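Side-chain contacts in 3',5'-nucleoside bisphosphate phosphatase (Chromobacterium violaceum, PDB 2YB1), which hydrolyses nucleoside 3',5'-bisphosphates to nucleoside 5'-phosphates and orthophosphate, using three manganese ions per subunit: residues S109-A113 against G114-C118; G117-D120 against G121-W125; Y195-G198 against R199-E203; R204-L207 against D208-A212; E275-A278 against R279-R282. All coordinates share one frame; numbering follows the deposited sequence.

Contact 1 of 5, residues S109-A113 against G114-C118; sequences SLEAA and GIAGC
Leu-110 and Glu-111 offer their carbonyl oxygens to the residues that follow the helix end. Ile-115 N donates to Leu-110 O at 2.9 Å, and the N-H to O angle is 155°. Gly-114 N donates to Glu-111 O at 3.0 Å. This second donor stands above the carbonyl plane, not on a lone pair. The two bonds and the positive phi of Gly-114 (102°) make a Schellman motif, which closes helix 99-112 and turns the chain out of it. Glycine adopts such a phi readily. Glu-111 CA adds a CH-O contact of 3.3 Å to Ile-115 O.

The apolar contacts lie on two sides. On the buried side Leu-110 CD1 rests on Cys-118 CB at 3.7 Å. Cys-118 has its SG anti to its own carbonyl carbon (chi1 -66°), and SG comes to 4.0 Å from both Leu-110 CB and CD1. On the exposed side the extended Glu-111 chain passes Ala-116, and Glu-111 CG lies 4.1 Å from Ala-116 CB.

Gly-117 is the N-cap of the next helix, so the turn links helix 99-112 to helix 118-123. Helix 134-143 covers the inner side, where Phe-137 touches both Leu-110 and Cys-118. Tyr-157, from a loop, packs on Leu-110 and Ile-115.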
loop_
_atom_site.group_PDB
_atom_site.type_symbol
_atom_site.label_atom_id
_atom_site.label_comp_id
_atom_site.label_asym_id
_atom_site.label_seq_id
_atom_site.Cartn_x
_atom_site.Cartn_y
_atom_site.Cartn_z
ATOM N N SER A 109 20.319 -15.403 2.778
ATOM C CA SER A 109 19.903 -16.188 1.615
ATOM C C SER A 109 20.591 -15.701 0.336
ATOM O O SER A 109 21.154 -16.489 -0.425
ATOM C CB SER A 109 18.379 -16.125 1.457
ATOM O OG SER A 109 17.945 -16.875 0.339
ATOM N N LEU A 110 20.555 -14.397 0.092
ATOM C CA LEU A 110 21.240 -13.847 -1.080
ATOM C C LEU A 110 22.750 -14.129 -1.041
ATOM O O LEU A 110 23.361 -14.421 -2.071
ATOM C CB LEU A 110 20.946 -12.346 -1.226
ATOM C CG LEU A 110 19.517 -12.058 -1.721
ATOM C CD1 LEU A 110 19.022 -10.663 -1.323
ATOM C CD2 LEU A 110 19.446 -12.256 -3.229
ATOM N N GLU A 111 23.348 -14.050 0.144
ATOM C CA GLU A 111 24.772 -14.335 0.277
ATOM C C GLU A 111 25.100 -15.785 -0.117
ATOM O O GLU A 111 26.081 -16.035 -0.816
ATOM C CB GLU A 111 25.253 -14.041 1.690
ATOM C CG GLU A 111 26.719 -14.332 1.902
ATOM C CD GLU A 111 27.141 -14.156 3.343
ATOM O OE1 GLU A 111 26.292 -14.324 4.242
ATOM O OE2 GLU A 111 28.325 -13.854 3.581
ATOM N N ALA A 112 24.278 -16.734 0.332
ATOM C CA ALA A 112 24.450 -18.138 -0.041
ATOM C C ALA A 112 24.361 -18.343 -1.555
ATOM O O ALA A 112 24.957 -19.275 -2.104
ATOM C CB ALA A 112 23.415 -19.017 0.685
ATOM N N ALA A 113 23.608 -17.475 -2.225
ATOM C CA ALA A 113 23.407 -17.569 -3.666
ATOM C C ALA A 113 24.456 -16.777 -4.436
ATOM O O ALA A 113 24.369 -16.637 -5.656
ATOM C CB ALA A 113 22.022 -17.088 -4.043
ATOM N N GLY A 114 25.427 -16.230 -3.722
ATOM C CA GLY A 114 26.549 -15.583 -4.371
ATOM C C GLY A 114 26.518 -14.068 -4.397
ATOM O O GLY A 114 27.395 -13.456 -5.011
ATOM N N ILE A 115 25.514 -13.445 -3.780
ATOM C CA ILE A 115 25.569 -11.988 -3.650
ATOM C C ILE A 115 25.638 -11.583 -2.190
ATOM O O ILE A 115 24.630 -11.563 -1.500
ATOM C CB ILE A 115 24.355 -11.308 -4.331
ATOM C CG1 ILE A 115 24.118 -11.916 -5.714
ATOM C CG2 ILE A 115 24.571 -9.793 -4.431
ATOM C CD1 ILE A 115 22.833 -11.453 -6.381
ATOM N N ALA A 116 26.829 -11.211 -1.739
ATOM C CA ALA A 116 27.037 -10.808 -0.351
ATOM C C ALA A 116 26.653 -9.356 -0.135
ATOM O O ALA A 116 26.595 -8.582 -1.087
ATOM C CB ALA A 116 28.477 -11.062 0.087
ATOM N N GLY A 117 26.358 -9.005 1.114
ATOM C CA GLY A 117 26.180 -7.617 1.502
ATOM C C GLY A 117 24.822 -6.996 1.235
ATOM O O GLY A 117 24.685 -5.777 1.333
ATOM N N CYS A 118 23.814 -7.811 0.914
ATOM C CA CYS A 118 22.498 -7.272 0.553
ATOM C C CYS A 118 21.672 -6.696 1.711
ATOM O O CYS A 118 20.976 -5.697 1.531
ATOM C CB CYS A 118 21.675 -8.298 -0.237
ATOM S SG CYS A 118 22.408 -8.653 -1.847
#

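Contact 2 of 5, residues G117-D120 against G121-W125; sequences GCFD and GAMRW
Phe-119 and Met-123 carry the apolar part of this contact, one helical turn apart. Their side chains lie side by side and point the same way. Met-123 CE touches the far end of the ring, 3.3 Å from Phe-119 CZ. The methyl comes in obliquely, and it is also near Phe-119 CE1 (3.8 Å) and Phe-119 CE2 (3.9 Å). The Met-123 chain starts anti to the backbone N (chi1 -168°) and then bends at both chi2 and chi3. These two bends fold the thioether back, so that CE and not SD meets the ring.

The main-chain bonds are those of a short alpha helix, 118-123, with Gly-117 at its N-cap. Gly-121 N donates to Gly-117 O at 3.0 Å, Ala-122 N to Cys-118 O at 2.8 Å, and Met-123 N to Phe-119 O at 3.0 Å. The Ala-122 bond is the straightest of the three, with 164° at the hydrogen. Gly-117 has a positive phi (82°), which favours glycine at this cap. This helix lies in the PHP domain and packs against two others. Phe-119 reaches Leu-100, a substrate-binding residue, and Ala-103 of helix 99-112. Ala-122 meets Phe-137 of helix 134-143.

The charged pair is looser. The place of the Arg-124 side chain is doubtful, because its CD comes too close to Asp-120 O in the model. As modelled, the charged ends do not touch: Asp-120 OD2 and Arg-124 NH1 are 5.1 Å apart.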
loop_
_atom_site.group_PDB
_atom_site.type_symbol
_atom_site.label_atom_id
_atom_site.label_comp_id
_atom_site.label_asym_id
_atom_site.label_seq_id
_atom_site.Cartn_x
_atom_site.Cartn_y
_atom_site.Cartn_z
ATOM N N GLY A 117 26.358 -9.005 1.114
ATOM C CA GLY A 117 26.180 -7.617 1.502
ATOM C C GLY A 117 24.822 -6.996 1.235
ATOM O O GLY A 117 24.685 -5.777 1.333
ATOM N N CYS A 118 23.814 -7.811 0.914
ATOM C CA CYS A 118 22.498 -7.272 0.553
ATOM C C CYS A 118 21.672 -6.696 1.711
ATOM O O CYS A 118 20.976 -5.697 1.531
ATOM C CB CYS A 118 21.675 -8.298 -0.237
ATOM S SG CYS A 118 22.408 -8.653 -1.847
ATOM N N PHE A 119 21.728 -7.313 2.887
ATOM C CA PHE A 119 21.059 -6.715 4.044
ATOM C C PHE A 119 21.639 -5.334 4.315
ATOM O O PHE A 119 20.893 -4.358 4.471
ATOM C CB PHE A 119 21.186 -7.582 5.296
ATOM C CG PHE A 119 20.562 -6.960 6.532
ATOM C CD1 PHE A 119 19.186 -6.975 6.716
ATOM C CD2 PHE A 119 21.355 -6.369 7.511
ATOM C CE1 PHE A 119 18.608 -6.412 7.846
ATOM C CE2 PHE A 119 20.783 -5.791 8.642
ATOM C CZ PHE A 119 19.407 -5.808 8.806
ATOM N N ASP A 120 22.969 -5.247 4.376
ATOM C CA ASP A 120 23.619 -3.959 4.636
ATOM C C ASP A 120 23.250 -2.935 3.571
ATOM O O ASP A 120 22.944 -1.787 3.885
ATOM C CB ASP A 120 25.134 -4.104 4.711
ATOM C CG ASP A 120 25.600 -4.820 5.967
ATOM O OD1 ASP A 120 24.787 -5.046 6.885
ATOM O OD2 ASP A 120 26.793 -5.140 6.043
ATOM N N GLY A 121 23.277 -3.358 2.310
ATOM C CA GLY A 121 22.959 -2.471 1.202
ATOM C C GLY A 121 21.524 -1.980 1.249
ATOM O O GLY A 121 21.254 -0.791 1.043
ATOM N N ALA A 122 20.598 -2.896 1.520
ATOM C CA ALA A 122 19.184 -2.537 1.648
ATOM C C ALA A 122 18.990 -1.504 2.757
ATOM O O ALA A 122 18.228 -0.554 2.620
ATOM C CB ALA A 122 18.339 -3.798 1.933
ATOM N N MET A 123 19.686 -1.710 3.865
ATOM C CA MET A 123 19.581 -0.831 5.019
ATOM C C MET A 123 19.951 0.617 4.692
ATOM O O MET A 123 19.463 1.548 5.334
ATOM C CB MET A 123 20.456 -1.358 6.157
ATOM C CG MET A 123 20.187 -0.685 7.481
ATOM S SD MET A 123 18.478 -0.915 8.013
ATOM C CE MET A 123 18.463 -2.674 8.273
ATOM N N ARG A 124 20.812 0.797 3.692
ATOM C CA ARG A 124 21.256 2.121 3.271
ATOM C C ARG A 124 20.101 2.888 2.642
ATOM O O ARG A 124 20.121 4.123 2.573
ATOM C CB ARG A 124 22.411 2.003 2.266
ATOM C CG ARG A 124 23.815 1.979 2.884
ATOM C CD ARG A 124 23.989 0.863 3.903
ATOM N NE ARG A 124 25.136 1.096 4.785
ATOM C CZ ARG A 124 26.279 0.412 4.744
ATOM N NH1 ARG A 124 26.447 -0.572 3.867
ATOM N NH2 ARG A 124 27.252 0.708 5.596
ATOM N N TRP A 125 19.104 2.145 2.171
ATOM C CA TRP A 125 17.943 2.731 1.502
ATOM C C TRP A 125 16.732 2.907 2.425
ATOM O O TRP A 125 15.676 3.378 1.999
ATOM C CB TRP A 125 17.561 1.870 0.286
ATOM C CG TRP A 125 18.596 1.934 -0.777
ATOM C CD1 TRP A 125 19.695 1.126 -0.918
ATOM C CD2 TRP A 125 18.657 2.885 -1.841
ATOM N NE1 TRP A 125 20.429 1.517 -2.013
ATOM C CE2 TRP A 125 19.814 2.593 -2.599
ATOM C CE3 TRP A 125 17.846 3.955 -2.228
ATOM C CZ2 TRP A 125 20.175 3.335 -3.722
ATOM C CZ3 TRP A 125 18.211 4.697 -3.346
ATOM C CH2 TRP A 125 19.363 4.382 -4.079
#

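Contact 3 of 5, residues Y195-G198 against R199-E203; sequences YDMG and RTLIE
Met-197 packs on the first turn of helix 199-211, and this is the tight part of the contact. Its CB lies 3.6 Å from Leu-201 CB and 4.0 Å from Ile-202 CG1. The Met-197 side chain crosses both partners at about a right angle. CG sits anti to the carbonyl carbon (chi1 -63°) and the chain then runs extended, which brings SD to 4.0 Å from Ile-202 CD1. Trp-69 and Val-74 of the neighbouring strands also touch Met-197. Phe-232 and His-235 of helix 226-239 cover Ile-202.

The other side is loose. Arg-199 and Thr-200 are exposed, and the Arg-199 side chain approaches Gly-198 only with its CB. Asp-196 also turns away from the helix, and its carboxylate makes a salt bridge with Arg-71.

Gly-198 is the N-cap residue. Its O accepts from Ile-202 N at 3.0 Å, with 169° at the hydrogen and the donor nearly along the C=O axis. This bond opens the helix. Having no side chain, Gly-198 brings no capping side-chain oxygen. Across the contact the helix start is held by a straight backbone bond and by apolar packing of Met-197; no charge pair spans it.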
loop_
_atom_site.group_PDB
_atom_site.type_symbol
_atom_site.label_atom_id
_atom_site.label_comp_id
_atom_site.label_asym_id
_atom_site.label_seq_id
_atom_site.Cartn_x
_atom_site.Cartn_y
_atom_site.Cartn_z
ATOM N N TYR A 195 -2.578 -10.115 -8.003
ATOM C CA TYR A 195 -2.621 -11.388 -7.290
ATOM C C TYR A 195 -2.699 -12.558 -8.277
ATOM O O TYR A 195 -3.304 -12.424 -9.352
ATOM C CB TYR A 195 -3.810 -11.414 -6.325
ATOM C CG TYR A 195 -3.829 -10.270 -5.326
ATOM C CD1 TYR A 195 -2.655 -9.809 -4.746
ATOM C CD2 TYR A 195 -5.024 -9.652 -4.966
ATOM C CE1 TYR A 195 -2.667 -8.763 -3.841
ATOM C CE2 TYR A 195 -5.046 -8.603 -4.052
ATOM C CZ TYR A 195 -3.862 -8.167 -3.490
ATOM O OH TYR A 195 -3.860 -7.120 -2.587
ATOM N N ASP A 196 -2.133 -13.711 -7.926
ATOM C CA ASP A 196 -2.213 -14.804 -8.881
ATOM C C ASP A 196 -3.478 -15.576 -8.520
ATOM O O ASP A 196 -3.449 -16.577 -7.792
ATOM C CB ASP A 196 -0.967 -15.686 -8.728
ATOM C CG ASP A 196 -0.996 -16.943 -9.612
ATOM O OD1 ASP A 196 -1.509 -16.896 -10.756
ATOM O OD2 ASP A 196 -0.474 -17.986 -9.150
ATOM N N MET A 197 -4.571 -15.157 -9.161
ATOM C CA MET A 197 -5.908 -15.636 -8.841
ATOM C C MET A 197 -6.778 -15.484 -10.078
ATOM O O MET A 197 -6.729 -14.446 -10.743
ATOM C CB MET A 197 -6.512 -14.789 -7.710
ATOM C CG MET A 197 -5.765 -14.857 -6.368
ATOM S SD MET A 197 -6.584 -13.835 -5.122
ATOM C CE MET A 197 -5.459 -13.996 -3.734
ATOM N N GLY A 198 -7.618 -16.475 -10.345
ATOM C CA GLY A 198 -8.575 -16.396 -11.432
ATOM C C GLY A 198 -9.858 -15.824 -10.867
ATOM O O GLY A 198 -9.887 -15.401 -9.702
ATOM N N ARG A 199 -10.928 -15.812 -11.655
ATOM C CA ARG A 199 -12.138 -15.146 -11.181
ATOM C C ARG A 199 -12.757 -15.856 -9.983
ATOM O O ARG A 199 -13.481 -15.251 -9.198
ATOM C CB ARG A 199 -13.162 -14.962 -12.301
ATOM C CG ARG A 199 -13.537 -16.224 -13.050
ATOM C CD ARG A 199 -14.572 -15.877 -14.117
ATOM N NE ARG A 199 -14.601 -16.842 -15.209
ATOM C CZ ARG A 199 -15.449 -17.857 -15.272
ATOM N NH1 ARG A 199 -16.328 -18.039 -14.296
ATOM N NH2 ARG A 199 -15.413 -18.690 -16.301
ATOM N N THR A 200 -12.470 -17.144 -9.838
ATOM C CA THR A 200 -13.004 -17.887 -8.700
ATOM C C THR A 200 -12.321 -17.513 -7.373
ATOM O O THR A 200 -12.994 -17.275 -6.367
ATOM C CB THR A 200 -12.957 -19.401 -8.952
ATOM O OG1 THR A 200 -13.842 -19.713 -10.033
ATOM C CG2 THR A 200 -13.379 -20.180 -7.708
ATOM N N LEU A 201 -10.990 -17.467 -7.377
ATOM C CA LEU A 201 -10.251 -17.053 -6.188
ATOM C C LEU A 201 -10.521 -15.599 -5.817
ATOM O O LEU A 201 -10.637 -15.266 -4.637
ATOM C CB LEU A 201 -8.752 -17.278 -6.369
ATOM C CG LEU A 201 -8.279 -18.642 -5.868
ATOM C CD1 LEU A 201 -6.766 -18.732 -5.943
ATOM C CD2 LEU A 201 -8.767 -18.879 -4.436
ATOM N N ILE A 202 -10.614 -14.735 -6.824
ATOM C CA ILE A 202 -10.948 -13.331 -6.580
ATOM C C ILE A 202 -12.299 -13.224 -5.886
ATOM O O ILE A 202 -12.459 -12.477 -4.918
ATOM C CB ILE A 202 -10.979 -12.495 -7.892
ATOM C CG1 ILE A 202 -9.564 -12.280 -8.443
ATOM C CG2 ILE A 202 -11.647 -11.145 -7.641
ATOM C CD1 ILE A 202 -8.691 -11.409 -7.564
ATOM N N GLU A 203 -13.276 -13.975 -6.386
ATOM C CA GLU A 203 -14.601 -13.991 -5.777
ATOM C C GLU A 203 -14.545 -14.480 -4.336
ATOM O O GLU A 203 -15.193 -13.921 -3.463
ATOM C CB GLU A 203 -15.561 -14.858 -6.595
ATOM C CG GLU A 203 -16.842 -15.195 -5.861
ATOM C CD GLU A 203 -18.076 -14.687 -6.580
ATOM O OE1 GLU A 203 -17.950 -13.728 -7.373
ATOM O OE2 GLU A 203 -19.170 -15.250 -6.355
#

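Contact 4 of 5, residues R204-L207 against D208-A212; sequences RLIL and DFQAA
The Arg-204 guanidinium has Asp-208 OD1 over one face and water 1 at its edge, in plane. Its plane stands 89° from that of the carboxylate, so the two groups do not pair flat. The salt bridge from Arg-204 NH2 to Asp-208 OD1 is short, 2.7 Å, and OD1 also lies 3.1 Å from Arg-204 CZ. With OD1 over the face, this is a charge contact more than a straight N-H bond. Water 1 accepts from Arg-204 NE at 3.1 Å and donates to Asp-208 OD2 at 2.7 Å. The ion pair is thus joined both directly and through water. Arg-204 CG is anti to the backbone N (chi1 -171°), and bends at chi2 and chi3 carry the guanidinium forward, one turn along the helix, to Asp-208. Trp-69 NE1 also bonds to Asp-208 OD2. Both carboxylate oxygens have partners, and the nearby positive charge probably favours the ionised form. The Phe-209 ring has Ile-206 O at its edge, near the ring plane.

Elsewhere Ile-206 and Gln-210 lie side by side, with Ile-206 CG2 3.7 Å from Gln-210 OE1. Gln-210 NE2 bonds to His-239 O in the next helix.

The backbone bonds run regularly from i+4 to i. Gln-210 N to Ile-206 O is 2.8 Å and almost straight, at 176°. Leu-205, Ile-206 and Phe-209 are buried; Ile-206 and Phe-209 pack on strand 186-189. An i to i+4 salt bridge of this kind is a common feature of alpha helices. Here it belongs to the helix of a beta-alpha-beta unit, strand 186-189, helix 199-211 and strand 216-221, in the PHP domain.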
loop_
_atom_site.group_PDB
_atom_site.type_symbol
_atom_site.label_atom_id
_atom_site.label_comp_id
_atom_site.label_asym_id
_atom_site.label_seq_id
_atom_site.Cartn_x
_atom_site.Cartn_y
_atom_site.Cartn_z
ATOM N N ARG A 204 -13.779 -15.540 -4.102
ATOM C CA ARG A 204 -13.606 -16.108 -2.765
ATOM C C ARG A 204 -12.968 -15.083 -1.819
ATOM O O ARG A 204 -13.407 -14.908 -0.675
ATOM C CB ARG A 204 -12.721 -17.361 -2.847
ATOM C CG ARG A 204 -12.643 -18.160 -1.564
ATOM C CD ARG A 204 -14.022 -18.676 -1.193
ATOM N NE ARG A 204 -14.242 -18.683 0.250
ATOM C CZ ARG A 204 -15.407 -18.407 0.835
ATOM N NH1 ARG A 204 -16.474 -18.095 0.103
ATOM N NH2 ARG A 204 -15.503 -18.447 2.159
ATOM N N LEU A 205 -11.924 -14.413 -2.304
ATOM C CA LEU A 205 -11.265 -13.364 -1.529
ATOM C C LEU A 205 -12.241 -12.241 -1.165
ATOM O O LEU A 205 -12.290 -11.809 -0.010
ATOM C CB LEU A 205 -10.065 -12.794 -2.297
ATOM C CG LEU A 205 -9.379 -11.585 -1.652
ATOM C CD1 LEU A 205 -8.860 -11.914 -0.227
ATOM C CD2 LEU A 205 -8.243 -11.067 -2.542
ATOM N N ILE A 206 -13.007 -11.772 -2.152
ATOM C CA ILE A 206 -14.031 -10.746 -1.920
ATOM C C ILE A 206 -15.077 -11.165 -0.876
ATOM O O ILE A 206 -15.389 -10.399 0.041
ATOM C CB ILE A 206 -14.739 -10.328 -3.229
ATOM C CG1 ILE A 206 -13.759 -9.560 -4.142
ATOM C CG2 ILE A 206 -15.990 -9.495 -2.924
ATOM C CD1 ILE A 206 -14.324 -9.227 -5.499
ATOM N N LEU A 207 -15.616 -12.374 -1.014
ATOM C CA LEU A 207 -16.592 -12.880 -0.048
ATOM C C LEU A 207 -16.024 -12.934 1.376
ATOM O O LEU A 207 -16.676 -12.496 2.322
ATOM C CB LEU A 207 -17.105 -14.258 -0.474
ATOM C CG LEU A 207 -17.936 -14.221 -1.759
ATOM C CD1 LEU A 207 -18.527 -15.588 -2.071
ATOM C CD2 LEU A 207 -19.045 -13.163 -1.635
ATOM N N ASP A 208 -14.810 -13.462 1.521
ATOM C CA ASP A 208 -14.127 -13.480 2.817
ATOM C C ASP A 208 -13.902 -12.051 3.348
ATOM O O ASP A 208 -14.085 -11.760 4.536
ATOM C CB ASP A 208 -12.765 -14.176 2.675
ATOM C CG ASP A 208 -12.879 -15.692 2.582
ATOM O OD1 ASP A 208 -14.013 -16.210 2.482
ATOM O OD2 ASP A 208 -11.824 -16.364 2.621
ATOM N N PHE A 209 -13.474 -11.175 2.443
ATOM C CA PHE A 209 -13.192 -9.766 2.737
ATOM C C PHE A 209 -14.456 -9.076 3.275
ATOM O O PHE A 209 -14.451 -8.454 4.344
ATOM C CB PHE A 209 -12.669 -9.109 1.445
ATOM C CG PHE A 209 -12.486 -7.621 1.524
ATOM C CD1 PHE A 209 -11.437 -7.064 2.267
ATOM C CD2 PHE A 209 -13.310 -6.778 0.798
ATOM C CE1 PHE A 209 -11.253 -5.681 2.315
ATOM C CE2 PHE A 209 -13.131 -5.391 0.835
ATOM C CZ PHE A 209 -12.101 -4.844 1.594
ATOM N N GLN A 210 -15.545 -9.200 2.535
ATOM C CA GLN A 210 -16.830 -8.664 2.979
ATOM C C GLN A 210 -17.310 -9.242 4.316
ATOM O O GLN A 210 -17.735 -8.489 5.198
ATOM C CB GLN A 210 -17.885 -8.867 1.900
ATOM C CG GLN A 210 -17.712 -7.934 0.715
ATOM C CD GLN A 210 -18.864 -8.038 -0.263
ATOM O OE1 GLN A 210 -19.071 -9.086 -0.875
ATOM N NE2 GLN A 210 -19.624 -6.951 -0.413
ATOM N N ALA A 211 -17.234 -10.566 4.467
ATOM C CA ALA A 211 -17.603 -11.204 5.734
ATOM C C ALA A 211 -16.867 -10.573 6.914
ATOM O O ALA A 211 -17.412 -10.456 8.015
ATOM C CB ALA A 211 -17.352 -12.720 5.679
ATOM N N ALA A 212 -15.624 -10.156 6.678
ATOM C CA ALA A 212 -14.799 -9.576 7.733
ATOM C C ALA A 212 -15.087 -8.090 7.936
ATOM O O ALA A 212 -14.570 -7.476 8.866
ATOM C CB ALA A 212 -13.313 -9.803 7.434
HETATM O O HOH W 1 -11.636 -18.943 1.879
#

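Contact 5 of 5, residues E275-A278 against R279-R282; sequences ELEA and RILR
Glu-277 O accepts from two donors: Ile-280 N at 3.3 Å and water 2 at 2.9 Å. The Ile-280 donor stands well above the carbonyl plane, not on a lone pair. Water 2 also donates to Ile-280 O at 2.6 Å and accepts from Arg-282 NE at 3.2 Å. It therefore ties three residues of the turn together. Arg-282 bends at chi2 (-69°), and this brings its NE back over the turn to the water. Ile-280 CG2 lies 3.8 Å above one face of the Arg-282 guanidinium, offset toward the rim.

Arg-279 N donates to Leu-276 O at 2.8 Å, with 145° at the hydrogen. This bond and that of Ile-280 N to Glu-277 O, with the backbone angles of 277-279, mark two overlapping type I beta turns. Water 3 makes a second bridge, donating to Ala-278 O and accepting from Arg-279 NH1. Arg-279 NE bonds to Gly-184 O, so this guanidinium has two partners, on NE and NH1.

Side-chain packing across the turn is slight. Ile-280 CG1 lies 3.5 Å from Leu-276 O, and Ile-280 CD1 reaches Glu-277 CA.

The turn follows helix 272-275 on the surface, near the end of the modelled chain. Leu-276, Arg-279 and Ile-280 pack on Leu-60 of strand 59-69. Leu-276 also meets Met-186 of strand 186-189, and Leu-281 makes backbone hydrogen bonds with Phe-59.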
loop_
_atom_site.group_PDB
_atom_site.type_symbol
_atom_site.label_atom_id
_atom_site.label_comp_id
_atom_site.label_asym_id
_atom_site.label_seq_id
_atom_site.Cartn_x
_atom_site.Cartn_y
_atom_site.Cartn_z
ATOM N N GLU A 275 -17.977 8.200 0.014
ATOM C CA GLU A 275 -18.369 7.572 1.283
ATOM C C GLU A 275 -17.445 7.938 2.454
ATOM O O GLU A 275 -17.745 7.657 3.615
ATOM C CB GLU A 275 -18.394 6.047 1.119
ATOM C CG GLU A 275 -19.198 5.564 -0.106
ATOM C CD GLU A 275 -20.588 6.182 -0.167
ATOM O OE1 GLU A 275 -21.200 6.378 0.906
ATOM O OE2 GLU A 275 -21.057 6.482 -1.288
ATOM N N LEU A 276 -16.294 8.524 2.139
ATOM C CA LEU A 276 -15.314 8.888 3.158
ATOM C C LEU A 276 -15.355 10.364 3.560
ATOM O O LEU A 276 -14.485 10.833 4.314
ATOM C CB LEU A 276 -13.900 8.476 2.720
ATOM C CG LEU A 276 -13.669 6.959 2.651
ATOM C CD1 LEU A 276 -12.517 6.617 1.716
ATOM C CD2 LEU A 276 -13.457 6.353 4.033
ATOM N N GLU A 277 -16.327 11.105 3.032
ATOM C CA GLU A 277 -16.335 12.558 3.212
ATOM C C GLU A 277 -16.286 13.027 4.664
ATOM O O GLU A 277 -15.642 14.035 4.968
ATOM C CB GLU A 277 -17.498 13.192 2.458
ATOM C CG GLU A 277 -17.301 13.095 0.949
ATOM C CD GLU A 277 -18.375 13.805 0.159
ATOM O OE1 GLU A 277 -19.265 14.417 0.785
ATOM O OE2 GLU A 277 -18.324 13.744 -1.093
ATOM N N ALA A 278 -16.957 12.304 5.558
ATOM C CA ALA A 278 -16.943 12.666 6.978
ATOM C C ALA A 278 -15.573 12.450 7.629
ATOM O O ALA A 278 -15.308 12.973 8.711
ATOM C CB ALA A 278 -18.010 11.896 7.738
ATOM N N ARG A 279 -14.720 11.650 6.994
ATOM C CA ARG A 279 -13.377 11.408 7.528
ATOM C C ARG A 279 -12.300 12.266 6.886
ATOM O O ARG A 279 -11.150 12.235 7.318
ATOM C CB ARG A 279 -12.987 9.940 7.353
ATOM C CG ARG A 279 -13.941 8.988 8.015
ATOM C CD ARG A 279 -13.706 8.933 9.526
ATOM N NE ARG A 279 -14.554 7.888 10.076
ATOM C CZ ARG A 279 -15.661 8.103 10.785
ATOM N NH1 ARG A 279 -16.032 9.341 11.094
ATOM N NH2 ARG A 279 -16.381 7.065 11.209
ATOM N N ILE A 280 -12.659 13.028 5.857
ATOM C CA ILE A 280 -11.674 13.905 5.220
ATOM C C ILE A 280 -11.218 15.027 6.163
ATOM O O ILE A 280 -12.037 15.688 6.811
ATOM C CB ILE A 280 -12.196 14.476 3.897
ATOM C CG1 ILE A 280 -12.425 13.336 2.894
ATOM C CG2 ILE A 280 -11.204 15.504 3.328
ATOM C CD1 ILE A 280 -13.060 13.756 1.568
ATOM N N LEU A 281 -9.902 15.217 6.253
ATOM C CA LEU A 281 -9.342 16.327 7.011
ATOM C C LEU A 281 -9.286 17.511 6.052
ATOM O O LEU A 281 -8.579 17.476 5.029
ATOM C CB LEU A 281 -7.941 15.985 7.537
ATOM C CG LEU A 281 -7.756 14.624 8.215
ATOM C CD1 LEU A 281 -6.340 14.448 8.765
ATOM C CD2 LEU A 281 -8.779 14.433 9.310
ATOM N N ARG A 282 -10.062 18.545 6.369
ATOM C CA ARG A 282 -10.226 19.698 5.480
ATOM C C ARG A 282 -9.126 20.711 5.726
ATOM O O ARG A 282 -8.705 20.890 6.862
ATOM C CB ARG A 282 -11.576 20.373 5.734
ATOM C CG ARG A 282 -12.769 19.459 5.534
ATOM C CD ARG A 282 -12.946 19.094 4.070
ATOM N NE ARG A 282 -14.071 18.181 3.880
ATOM C CZ ARG A 282 -14.485 17.735 2.696
ATOM N NH1 ARG A 282 -13.866 18.115 1.580
ATOM N NH2 ARG A 282 -15.519 16.899 2.630
HETATM O O HOH W 2 -14.524 16.315 6.443
HETATM O O HOH W 3 -14.779 11.904 11.358
#

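All five contacts are local, and they follow one another along the chain. Contact 1 closes the end of helix 99-112, and contact 2 starts in the same loop. The two share Gly-117 and Cys-118, so they join helix 99-112 to helix 118-123. Contact 3 comes much later and opens helix 199-211; contact 4 lies further along that helix. These two touch where Met-197 and Tyr-195 pack on Leu-205. Contacts 2 and 4 lie on opposite sides of the chain's centre. Contact 5 comes last, about 11 Å from contact 4 at the nearest atoms; its turns after helix 272-275 rest on strands 59-69 and 186-189. No contact encloses another.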